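PDB 6YGA: N-alpha-acetyltransferase 35, NatC auxiliary subunit from Saccharomyces cerevisiae, which serves as the auxiliary subunit of the NatC N-terminal acetyltransferase, which acetylates the N-terminal methionine of the L-A virus Gag protein. Local coordinates for residues K703-T715 with W719-K730. Numbering follows the deposited sequence.
Sequences KDSHEYKVELVHT and WNYFPIQTLRIK
Val713 and Ile724 exchange backbone hydrogen bonds in both directions, with Ile724 N 2.8 Å from Val713 O; Glu711–Thr726 and Lys709–Arg728 pair likewise. The N-to-C directions of the antiparallel strands 708-713 and 724-729 lie 143° apart, and a hydrogen bond from Lys730 N to Glu707 O adds to the pairing. On one face Arg728, its chain stretched out as far as NE, reaches back along the sheet to Glu711; Arg728 NH1 and Glu711 OE1 form a salt bridge, modelled too close to be taken at face value. The guanidinium stands nearly perpendicular to the carboxylate (82°), and Val713 CG2 sits over one face of the guanidinium, 3.6 Å from Arg728 NH2. Lys709 NZ approaches the other carboxylate oxygen, Glu711 OE2, making a three-residue charge network. This two-stranded β-hairpin follows helix 668-701 at the C-terminal end of a largely helical chain. Its other face carries Val710, Leu712, Gln725 and Leu727: Leu712 CD2 lies alongside Pro723 CG at 3.9 Å, while Gln725 NE2 hydrogen-bonds to Glu555 OE1 of helix 511-564. Near the turn, Asn720 CB packs over the His714 ring, and a water links Thr715 OG1 to Phe722 O. At the far end Lys730 NZ meets Glu707 OE2 from above the carboxylate plane, in a 2.7 Å salt bridge.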
ATOM      1  N   LYS B 703      11.244 -46.298  -9.521  1.00118.28           N
ATOM      2  CA  LYS B 703      10.927 -46.502  -8.111  1.00120.59           C
ATOM      3  C   LYS B 703      11.499 -45.385  -7.247  1.00122.89           C
ATOM      4  O   LYS B 703      10.873 -44.971  -6.264  1.00121.14           O
ATOM      5  CB  LYS B 703      11.435 -47.868  -7.643  1.00121.85           C
ATOM      6  CG  LYS B 703      12.932 -48.090  -7.793  1.00122.16           C
ATOM      7  CD  LYS B 703      13.346 -49.430  -7.196  1.00121.76           C
ATOM      8  CE  LYS B 703      14.852 -49.633  -7.258  1.00121.94           C
ATOM      9  NZ  LYS B 703      15.269 -50.922  -6.635  1.00122.58           N
ATOM     10  N   ASP B 704      12.682 -44.880  -7.596  1.00128.37           N
ATOM     11  CA  ASP B 704      13.294 -43.779  -6.853  1.00128.35           C
ATOM     12  C   ASP B 704      12.885 -42.440  -7.470  1.00121.73           C
ATOM     13  O   ASP B 704      13.696 -41.649  -7.950  1.00123.12           O
ATOM     14  CB  ASP B 704      14.810 -43.947  -6.801  1.00134.92           C
ATOM     15  CG  ASP B 704      15.455 -43.934  -8.177  1.00141.66           C
ATOM     16  OD1 ASP B 704      14.774 -44.266  -9.170  1.00143.61           O
ATOM     17  OD2 ASP B 704      16.653 -43.588  -8.259  1.00144.15           O
ATOM     18  N   SER B 705      11.578 -42.207  -7.448  1.00108.70           N
ATOM     19  CA  SER B 705      11.015 -41.011  -8.050  1.00 98.28           C
ATOM     20  C   SER B 705      11.453 -39.766  -7.289  1.00 90.38           C
ATOM     21  O   SER B 705      11.763 -39.814  -6.096  1.00 89.92           O
ATOM     22  CB  SER B 705       9.492 -41.102  -8.077  1.00 95.65           C
ATOM     23  OG  SER B 705       9.071 -42.257  -8.783  1.00 96.38           O
ATOM     24  N   HIS B 706      11.486 -38.643  -8.000  1.00 82.80           N
ATOM     25  CA  HIS B 706      11.813 -37.373  -7.375  1.00 74.62           C
ATOM     26  C   HIS B 706      10.663 -36.882  -6.504  1.00 67.82           C
ATOM     27  O   HIS B 706       9.507 -37.287  -6.657  1.00 63.63           O
ATOM     28  CB  HIS B 706      12.137 -36.315  -8.429  1.00 72.19           C
ATOM     29  CG  HIS B 706      13.535 -36.390  -8.949  1.00 72.35           C
ATOM     30  ND1 HIS B 706      13.877 -37.128 -10.060  1.00 73.27           N
ATOM     31  CD2 HIS B 706      14.681 -35.824  -8.504  1.00 72.79           C
ATOM     32  CE1 HIS B 706      15.174 -37.010 -10.281  1.00 74.89           C
ATOM     33  NE2 HIS B 706      15.685 -36.223  -9.352  1.00 74.77           N
ATOM     34  N   GLU B 707      10.999 -35.988  -5.582  1.00 68.08           N
ATOM     35  CA  GLU B 707      10.030 -35.345  -4.706  1.00 67.52           C
ATOM     36  C   GLU B 707       9.789 -33.932  -5.224  1.00 62.19           C
ATOM     37  O   GLU B 707      10.707 -33.104  -5.220  1.00 60.90           O
ATOM     38  CB  GLU B 707      10.540 -35.317  -3.266  1.00 74.90           C
ATOM     39  CG  GLU B 707       9.467 -35.527  -2.212  1.00 81.91           C
ATOM     40  CD  GLU B 707      10.011 -35.426  -0.799  1.00 88.91           C
ATOM     41  OE1 GLU B 707      11.242 -35.535  -0.619  1.00 92.09           O
ATOM     42  OE2 GLU B 707       9.204 -35.230   0.134  1.00 92.06           O
ATOM     43  N   TYR B 708       8.565 -33.663  -5.673  1.00 59.90           N
ATOM     44  CA  TYR B 708       8.215 -32.392  -6.292  1.00 57.55           C
ATOM     45  C   TYR B 708       7.301 -31.573  -5.390  1.00 56.94           C
ATOM     46  O   TYR B 708       6.545 -32.114  -4.578  1.00 58.06           O
ATOM     47  CB  TYR B 708       7.513 -32.602  -7.637  1.00 54.91           C
ATOM     48  CG  TYR B 708       8.359 -33.272  -8.692  1.00 53.13           C
ATOM     49  CD1 TYR B 708       9.292 -32.549  -9.423  1.00 50.31           C
ATOM     50  CD2 TYR B 708       8.216 -34.627  -8.965  1.00 52.61           C
ATOM     51  CE1 TYR B 708      10.064 -33.157 -10.390  1.00 49.50           C
ATOM     52  CE2 TYR B 708       8.985 -35.244  -9.929  1.00 52.74           C
ATOM     53  CZ  TYR B 708       9.905 -34.505 -10.638  1.00 52.12           C
ATOM     54  OH  TYR B 708      10.669 -35.121 -11.599  1.00 55.31           O
ATOM     55  N   LYS B 709       7.376 -30.256  -5.554  1.00 56.50           N
ATOM     56  CA  LYS B 709       6.429 -29.322  -4.968  1.00 57.19           C
ATOM     57  C   LYS B 709       5.866 -28.449  -6.081  1.00 55.32           C
ATOM     58  O   LYS B 709       6.504 -28.256  -7.120  1.00 55.08           O
ATOM     59  CB  LYS B 709       7.084 -28.452  -3.887  1.00 59.60           C
ATOM     60  CG  LYS B 709       8.205 -27.564  -4.400  1.00 66.64           C
ATOM     61  CD  LYS B 709       8.892 -26.821  -3.262  1.00 71.66           C
ATOM     62  CE  LYS B 709      10.047 -25.976  -3.773  1.00 74.75           C
ATOM     63  NZ  LYS B 709      10.768 -25.293  -2.664  1.00 76.36           N
ATOM     64  N   VAL B 710       4.659 -27.937  -5.870  1.00 51.11           N
ATOM     65  CA  VAL B 710       3.999 -27.077  -6.844  1.00 46.84           C
ATOM     66  C   VAL B 710       4.141 -25.634  -6.386  1.00 47.17           C
ATOM     67  O   VAL B 710       3.927 -25.325  -5.207  1.00 49.16           O
ATOM     68  CB  VAL B 710       2.520 -27.460  -7.021  1.00 43.44           C
ATOM     69  CG1 VAL B 710       1.893 -26.642  -8.138  1.00 41.58           C
ATOM     70  CG2 VAL B 710       2.389 -28.950  -7.305  1.00 41.82           C
ATOM     71  N   GLU B 711       4.518 -24.755  -7.309  1.00 42.58           N
ATOM     72  CA  GLU B 711       4.638 -23.334  -7.028  1.00 42.08           C
ATOM     73  C   GLU B 711       3.853 -22.551  -8.066  1.00 39.81           C
ATOM     74  O   GLU B 711       3.803 -22.932  -9.239  1.00 41.26           O
ATOM     75  CB  GLU B 711       6.103 -22.875  -7.029  1.00 48.99           C
ATOM     76  CG  GLU B 711       6.972 -23.492  -5.945  1.00 57.04           C
ATOM     77  CD  GLU B 711       8.371 -22.904  -5.932  1.00 67.16           C
ATOM     78  OE1 GLU B 711       8.732 -22.215  -6.906  1.00 70.37           O
ATOM     79  OE2 GLU B 711       9.110 -23.120  -4.949  1.00 70.84           O
ATOM     80  N   LEU B 712       3.237 -21.455  -7.628  1.00 38.13           N
ATOM     81  CA  LEU B 712       2.512 -20.558  -8.525  1.00 37.74           C
ATOM     82  C   LEU B 712       3.515 -19.561  -9.087  1.00 40.09           C
ATOM     83  O   LEU B 712       3.909 -18.610  -8.408  1.00 44.45           O
ATOM     84  CB  LEU B 712       1.377 -19.860  -7.787  1.00 35.92           C
ATOM     85  CG  LEU B 712       0.258 -20.771  -7.286  1.00 36.29           C
ATOM     86  CD1 LEU B 712      -0.654 -20.016  -6.336  1.00 36.52           C
ATOM     87  CD2 LEU B 712      -0.534 -21.323  -8.459  1.00 35.32           C
ATOM     88  N   VAL B 713       3.929 -19.776 -10.332  1.00 37.85           N
ATOM     89  CA  VAL B 713       4.994 -18.998 -10.957  1.00 39.52           C
ATOM     90  C   VAL B 713       4.384 -17.909 -11.828  1.00 38.48           C
ATOM     91  O   VAL B 713       3.473 -18.172 -12.621  1.00 40.44           O
ATOM     92  CB  VAL B 713       5.930 -19.900 -11.779  1.00 38.13           C
ATOM     93  CG1 VAL B 713       6.910 -19.065 -12.583  1.00 37.48           C
ATOM     94  CG2 VAL B 713       6.674 -20.857 -10.859  1.00 37.84           C
ATOM     95  N   HIS B 714       4.892 -16.687 -11.688  1.00 41.01           N
ATOM     96  CA  HIS B 714       4.450 -15.576 -12.518  1.00 45.32           C
ATOM     97  C   HIS B 714       5.198 -15.580 -13.848  1.00 50.85           C
ATOM     98  O   HIS B 714       6.421 -15.754 -13.882  1.00 50.51           O
ATOM     99  CB  HIS B 714       4.669 -14.247 -11.792  1.00 47.45           C
ATOM    100  CG  HIS B 714       3.734 -14.023 -10.643  1.00 52.95           C
ATOM    101  ND1 HIS B 714       3.402 -12.764 -10.190  1.00 54.29           N
ATOM    102  CD2 HIS B 714       3.059 -14.894  -9.857  1.00 54.35           C
ATOM    103  CE1 HIS B 714       2.564 -12.869  -9.175  1.00 54.22           C
ATOM    104  NE2 HIS B 714       2.339 -14.152  -8.952  1.00 53.94           N
ATOM    105  N   THR B 715       4.460 -15.398 -14.942  1.00 53.41           N
ATOM    106  CA  THR B 715       5.065 -15.267 -16.262  1.00 54.89           C
ATOM    107  C   THR B 715       5.548 -13.835 -16.453  1.00 55.96           C
ATOM    108  O   THR B 715       4.781 -12.887 -16.267  1.00 55.36           O
ATOM    109  CB  THR B 715       4.060 -15.640 -17.354  1.00 55.49           C
ATOM    110  OG1 THR B 715       3.556 -16.959 -17.115  1.00 54.36           O
ATOM    111  CG2 THR B 715       4.712 -15.602 -18.728  1.00 56.48           C
ATOM    112  N   TRP B 719       0.209 -12.255 -17.998  1.00 38.07           N
ATOM    113  CA  TRP B 719      -0.740 -11.633 -17.083  1.00 35.53           C
ATOM    114  C   TRP B 719      -0.892 -12.549 -15.876  1.00 35.23           C
ATOM    115  O   TRP B 719      -1.395 -13.672 -15.998  1.00 38.17           O
ATOM    116  CB  TRP B 719      -2.084 -11.375 -17.759  1.00 37.71           C
ATOM    117  CG  TRP B 719      -2.994 -10.565 -16.893  1.00 39.70           C
ATOM    118  CD1 TRP B 719      -4.180 -10.958 -16.353  1.00 38.81           C
ATOM    119  CD2 TRP B 719      -2.766  -9.225 -16.434  1.00 38.43           C
ATOM    120  NE1 TRP B 719      -4.717  -9.941 -15.600  1.00 40.04           N
ATOM    121  CE2 TRP B 719      -3.866  -8.867 -15.634  1.00 38.13           C
ATOM    122  CE3 TRP B 719      -1.743  -8.293 -16.632  1.00 38.44           C
ATOM    123  CZ2 TRP B 719      -3.974  -7.616 -15.030  1.00 36.98           C
ATOM    124  CZ3 TRP B 719      -1.849  -7.055 -16.032  1.00 39.26           C
ATOM    125  CH2 TRP B 719      -2.957  -6.726 -15.240  1.00 36.47           C
ATOM    126  N   ASN B 720      -0.473 -12.058 -14.711  1.00 35.44           N
ATOM    127  CA  ASN B 720      -0.295 -12.885 -13.528  1.00 42.77           C
ATOM    128  C   ASN B 720      -1.565 -13.039 -12.697  1.00 43.86           C
ATOM    129  O   ASN B 720      -1.485 -13.465 -11.539  1.00 42.93           O
ATOM    130  CB  ASN B 720       0.838 -12.321 -12.675  1.00 49.58           C
ATOM    131  CG  ASN B 720       2.166 -12.358 -13.398  1.00 55.83           C
ATOM    132  OD1 ASN B 720       2.379 -13.192 -14.283  1.00 55.09           O
ATOM    133  ND2 ASN B 720       3.069 -11.459 -13.030  1.00 59.79           N
ATOM    134  N   TYR B 721      -2.731 -12.710 -13.252  1.00 43.35           N
ATOM    135  CA  TYR B 721      -3.963 -13.193 -12.639  1.00 40.29           C
ATOM    136  C   TYR B 721      -4.096 -14.702 -12.779  1.00 39.42           C
ATOM    137  O   TYR B 721      -4.872 -15.319 -12.041  1.00 38.50           O
ATOM    138  CB  TYR B 721      -5.188 -12.512 -13.254  1.00 38.81           C
ATOM    139  CG  TYR B 721      -5.470 -11.109 -12.761  1.00 38.94           C
ATOM    140  CD1 TYR B 721      -4.507 -10.373 -12.080  1.00 39.05           C
ATOM    141  CD2 TYR B 721      -6.711 -10.522 -12.973  1.00 40.80           C
ATOM    142  CE1 TYR B 721      -4.773  -9.087 -11.637  1.00 39.69           C
ATOM    143  CE2 TYR B 721      -6.986  -9.244 -12.529  1.00 40.96           C
ATOM    144  CZ  TYR B 721      -6.016  -8.531 -11.862  1.00 42.63           C
ATOM    145  OH  TYR B 721      -6.292  -7.258 -11.424  1.00 45.02           O
ATOM    146  N   PHE B 722      -3.357 -15.305 -13.710  1.00 38.33           N
ATOM    147  CA  PHE B 722      -3.391 -16.745 -13.957  1.00 39.44           C
ATOM    148  C   PHE B 722      -1.957 -17.260 -13.925  1.00 41.96           C
ATOM    149  O   PHE B 722      -1.327 -17.443 -14.976  1.00 41.76           O
ATOM    150  CB  PHE B 722      -4.061 -17.062 -15.295  1.00 37.99           C
ATOM    151  CG  PHE B 722      -5.408 -16.415 -15.472  1.00 39.66           C
ATOM    152  CD1 PHE B 722      -5.518 -15.169 -16.069  1.00 39.06           C
ATOM    153  CD2 PHE B 722      -6.565 -17.053 -15.049  1.00 38.43           C
ATOM    154  CE1 PHE B 722      -6.754 -14.567 -16.238  1.00 37.49           C
ATOM    155  CE2 PHE B 722      -7.806 -16.458 -15.218  1.00 35.36           C
ATOM    156  CZ  PHE B 722      -7.899 -15.212 -15.812  1.00 34.59           C
ATOM    157  N   PRO B 723      -1.403 -17.492 -12.736  1.00 41.57           N
ATOM    158  CA  PRO B 723      -0.027 -17.993 -12.656  1.00 41.12           C
ATOM    159  C   PRO B 723       0.082 -19.413 -13.188  1.00 41.49           C
ATOM    160  O   PRO B 723      -0.907 -20.133 -13.334  1.00 39.38           O
ATOM    161  CB  PRO B 723       0.288 -17.937 -11.157  1.00 42.05           C
ATOM    162  CG  PRO B 723      -1.039 -18.026 -10.495  1.00 41.94           C
ATOM    163  CD  PRO B 723      -2.002 -17.310 -11.403  1.00 40.76           C
ATOM    164  N   ILE B 724       1.315 -19.810 -13.479  1.00 40.41           N
ATOM    165  CA  ILE B 724       1.600 -21.134 -14.018  1.00 38.82           C
ATOM    166  C   ILE B 724       1.897 -22.074 -12.857  1.00 38.74           C
ATOM    167  O   ILE B 724       2.822 -21.834 -12.072  1.00 40.16           O
ATOM    168  CB  ILE B 724       2.777 -21.089 -15.003  1.00 41.14           C
ATOM    169  CG1 ILE B 724       2.572 -19.982 -16.043  1.00 40.96           C
ATOM    170  CG2 ILE B 724       2.957 -22.435 -15.684  1.00 37.92           C
ATOM    171  CD1 ILE B 724       1.386 -20.197 -16.946  1.00 39.32           C
ATOM    172  N   GLN B 725       1.117 -23.147 -12.743  1.00 38.11           N
ATOM    173  CA  GLN B 725       1.317 -24.146 -11.694  1.00 38.38           C
ATOM    174  C   GLN B 725       2.491 -25.028 -12.102  1.00 40.16           C
ATOM    175  O   GLN B 725       2.348 -25.925 -12.938  1.00 40.71           O
ATOM    176  CB  GLN B 725       0.044 -24.957 -11.477  1.00 37.30           C
ATOM    177  CG  GLN B 725      -1.159 -24.108 -11.078  1.00 37.50           C
ATOM    178  CD  GLN B 725      -2.431 -24.919 -10.905  1.00 38.54           C
ATOM    179  OE1 GLN B 725      -2.497 -25.828 -10.076  1.00 39.32           O
ATOM    180  NE2 GLN B 725      -3.451 -24.589 -11.688  1.00 35.97           N
ATOM    181  N   THR B 726       3.653 -24.780 -11.499  1.00 37.80           N
ATOM    182  CA  THR B 726       4.925 -25.327 -11.953  1.00 39.76           C
ATOM    183  C   THR B 726       5.458 -26.368 -10.977  1.00 40.72           C
ATOM    184  O   THR B 726       5.435 -26.165  -9.759  1.00 39.66           O
ATOM    185  CB  THR B 726       5.955 -24.204 -12.124  1.00 42.53           C
ATOM    186  OG1 THR B 726       5.378 -23.147 -12.902  1.00 44.05           O
ATOM    187  CG2 THR B 726       7.213 -24.715 -12.818  1.00 40.81           C
ATOM    188  N   LEU B 727       5.933 -27.487 -11.521  1.00 42.44           N
ATOM    189  CA  LEU B 727       6.634 -28.487 -10.729  1.00 45.40           C
ATOM    190  C   LEU B 727       8.038 -27.999 -10.424  1.00 50.03           C
ATOM    191  O   LEU B 727       8.663 -27.329 -11.245  1.00 52.67           O
ATOM    192  CB  LEU B 727       6.714 -29.817 -11.479  1.00 47.38           C
ATOM    193  CG  LEU B 727       5.420 -30.616 -11.542  1.00 48.31           C
ATOM    194  CD1 LEU B 727       5.640 -31.942 -12.241  1.00 50.26           C
ATOM    195  CD2 LEU B 727       4.903 -30.819 -10.136  1.00 47.88           C
ATOM    196  N   ARG B 728       8.536 -28.342  -9.240  1.00 50.07           N
ATOM    197  CA  ARG B 728       9.909 -28.020  -8.882  1.00 55.25           C
ATOM    198  C   ARG B 728      10.418 -29.065  -7.903  1.00 56.45           C
ATOM    199  O   ARG B 728       9.694 -29.481  -6.995  1.00 53.64           O
ATOM    200  CB  ARG B 728      10.026 -26.607  -8.294  1.00 59.91           C
ATOM    201  CG  ARG B 728      10.522 -25.587  -9.311  1.00 67.32           C
ATOM    202  CD  ARG B 728      10.309 -24.151  -8.875  1.00 72.36           C
ATOM    203  NE  ARG B 728      10.376 -23.247 -10.021  1.00 76.01           N
ATOM    204  CZ  ARG B 728      10.164 -21.936  -9.960  1.00 76.53           C
ATOM    205  NH1 ARG B 728       9.871 -21.358  -8.802  1.00 76.19           N
ATOM    206  NH2 ARG B 728      10.244 -21.201 -11.061  1.00 76.12           N
ATOM    207  N   ILE B 729      11.660 -29.502  -8.114  1.00 60.72           N
ATOM    208  CA  ILE B 729      12.255 -30.513  -7.252  1.00 67.42           C
ATOM    209  C   ILE B 729      12.483 -29.930  -5.865  1.00 74.07           C
ATOM    210  O   ILE B 729      12.952 -28.792  -5.716  1.00 73.38           O
ATOM    211  CB  ILE B 729      13.567 -31.035  -7.865  1.00 69.00           C
ATOM    212  CG1 ILE B 729      13.288 -31.743  -9.194  1.00 66.82           C
ATOM    213  CG2 ILE B 729      14.284 -31.963  -6.896  1.00 70.65           C
ATOM    214  CD1 ILE B 729      14.502 -32.416  -9.792  1.00 67.67           C
ATOM    215  N   LYS B 730      12.148 -30.707  -4.842  1.00 81.01           N
ATOM    216  CA  LYS B 730      12.282 -30.266  -3.458  1.00 87.78           C
ATOM    217  C   LYS B 730      13.747 -30.224  -3.028  1.00 91.12           C
ATOM    218  O   LYS B 730      14.171 -29.313  -2.317  1.00 93.33           O
ATOM    219  CB  LYS B 730      11.484 -31.187  -2.534  1.00 94.01           C
ATOM    220  CG  LYS B 730      11.060 -30.560  -1.219  1.00 97.25           C
ATOM    221  CD  LYS B 730      10.139 -31.499  -0.457  1.00 98.01           C
ATOM    222  CE  LYS B 730       8.994 -31.969  -1.343  1.00 98.74           C
ATOM    223  NZ  LYS B 730       8.080 -32.914  -0.645  1.00 99.35           N
TER
HETATM  224  O   HOH W   1       1.103 -16.302 -16.157  1.00 56.44           O